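Local coordinates for protein 6-phosphogluconate dehydrogenase (Decarboxylating) (Geobacter metallireducens, PDB 4E21) that probably catalyses the NADP-dependent oxidative decarboxylation of 6-phosphogluconate in the pentose phosphate pathway, at residues G158-Q161 and A162-L166. Sequence-based numbering, arbitrary orientation.
Sequences GEKQ and AVERL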
loop_
_atom_site.group_PDB
_atom_site.type_symbol
_atom_site.label_atom_id
_atom_site.label_comp_id
_atom_site.label_asym_id
_atom_site.label_seq_id
_atom_site.Cartn_x
_atom_site.Cartn_y
_atom_site.Cartn_z
ATOM N N GLY B 158 33.451 -7.476 4.189
ATOM C CA GLY B 158 34.625 -7.566 5.046
ATOM C C GLY B 158 35.894 -7.114 4.354
ATOM O O GLY B 158 35.831 -6.593 3.245
ATOM N N GLU B 159 37.045 -7.305 4.996
ATOM C CA GLU B 159 38.308 -6.805 4.447
ATOM C C GLU B 159 38.717 -7.475 3.136
ATOM O O GLU B 159 38.585 -8.685 2.973
ATOM C CB GLU B 159 39.433 -6.981 5.465
ATOM C CG GLU B 159 39.405 -5.982 6.615
ATOM C CD GLU B 159 40.319 -6.406 7.747
ATOM O OE1 GLU B 159 41.285 -7.169 7.474
ATOM O OE2 GLU B 159 40.065 -6.001 8.907
ATOM N N LYS B 160 39.242 -6.689 2.208
ATOM C CA LYS B 160 39.644 -7.243 0.924
ATOM C C LYS B 160 40.615 -8.430 1.047
ATOM O O LYS B 160 40.381 -9.490 0.459
ATOM C CB LYS B 160 40.232 -6.161 0.020
ATOM C CG LYS B 160 40.212 -6.590 -1.441
ATOM C CD LYS B 160 40.200 -5.417 -2.400
ATOM C CE LYS B 160 41.592 -4.811 -2.541
ATOM N NZ LYS B 160 41.841 -4.274 -3.921
ATOM N N GLN B 161 41.689 -8.260 1.816
ATOM C CA GLN B 161 42.684 -9.324 1.970
ATOM C C GLN B 161 42.072 -10.678 2.343
ATOM O O GLN B 161 42.459 -11.708 1.800
ATOM C CB GLN B 161 43.734 -8.934 3.010
ATOM C CG GLN B 161 44.305 -10.123 3.788
ATOM C CD GLN B 161 43.824 -10.218 5.253
ATOM O OE1 GLN B 161 44.326 -11.046 6.017
ATOM N NE2 GLN B 161 42.871 -9.364 5.647
ATOM N N ALA B 162 41.123 -10.674 3.271
ATOM C CA ALA B 162 40.547 -11.921 3.759
ATOM C C ALA B 162 39.659 -12.537 2.710
ATOM O O ALA B 162 39.612 -13.759 2.553
ATOM C CB ALA B 162 39.757 -11.687 5.035
ATOM N N VAL B 163 38.941 -11.683 1.993
ATOM C CA VAL B 163 38.022 -12.159 0.975
ATOM C C VAL B 163 38.770 -12.762 -0.212
ATOM O O VAL B 163 38.312 -13.751 -0.815
ATOM C CB VAL B 163 37.062 -11.044 0.512
ATOM C CG1 VAL B 163 36.242 -11.504 -0.710
ATOM C CG2 VAL B 163 36.153 -10.660 1.670
ATOM N N GLU B 164 39.912 -12.166 -0.548
ATOM C CA GLU B 164 40.792 -12.739 -1.567
ATOM C C GLU B 164 41.376 -14.077 -1.119
ATOM O O GLU B 164 41.378 -15.043 -1.883
ATOM C CB GLU B 164 41.879 -11.753 -1.977
ATOM C CG GLU B 164 41.352 -10.708 -2.947
ATOM C CD GLU B 164 42.252 -9.496 -3.059
ATOM O OE1 GLU B 164 43.260 -9.419 -2.315
ATOM O OE2 GLU B 164 41.938 -8.611 -3.886
ATOM N N ARG B 165 41.834 -14.146 0.125
ATOM C CA ARG B 165 42.298 -15.414 0.669
ATOM C C ARG B 165 41.195 -16.464 0.564
ATOM O O ARG B 165 41.465 -17.648 0.368
ATOM C CB ARG B 165 42.770 -15.266 2.130
ATOM C CG ARG B 165 44.215 -14.773 2.285
ATOM C CD ARG B 165 44.809 -15.103 3.676
ATOM N NE ARG B 165 44.478 -14.108 4.699
ATOM C CZ ARG B 165 44.361 -14.376 6.003
ATOM N NH1 ARG B 165 44.533 -15.617 6.456
ATOM N NH2 ARG B 165 44.046 -13.406 6.857
ATOM N N LEU B 166 39.942 -16.035 0.678
ATOM C CA LEU B 166 38.838 -16.986 0.696
ATOM C C LEU B 166 38.350 -17.388 -0.701
ATOM O O LEU B 166 37.469 -18.240 -0.828
ATOM C CB LEU B 166 37.675 -16.429 1.527
ATOM C CG LEU B 166 37.854 -16.390 3.050
ATOM C CD1 LEU B 166 36.720 -15.601 3.682
ATOM C CD2 LEU B 166 37.936 -17.797 3.626
#
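Gln161 and Arg165, one helical turn apart, run side by side and point the same way. The arginine can be followed outward. The helix sets Arg165 CB against the backbone O of Gln161, and CG, anti to the carbonyl carbon (chi1 -84°), stays by the same oxygen. A bend at chi3 then swings the guanidinium beside the amide. Arg165 NE makes a weak bond to Gln161 OE1. Arg165 NH2 gives Gln161 OE1 its main hydrogen bond at 2.5 Å, a length to be taken with caution. OE1 sits at the guanidinium edge, near its plane, but NH2 approaches from above the amide plane; the two groups are turned 33° apart. NH1 bonds Asn108 O, giving the guanidinium a second anchor. Nearby, Lys160 CG lies 3.6 Å from Glu164 OE2, while Lys160 NZ stays 4.3 Å from that oxygen, beyond a salt bridge. Glu159 O accepts a hydrogen bond from Val163 N at 3.2 Å and a weak one from Ala162 N; Val163 CG2 packs 3.4 Å from the same oxygen. Ala162 turns inward onto Thr135, Val137 and Ile110. Short helix 160-165, N-capped by Glu159, follows strand 153-157 and packs on the sheet of the Rossmann-type NAD-binding domain.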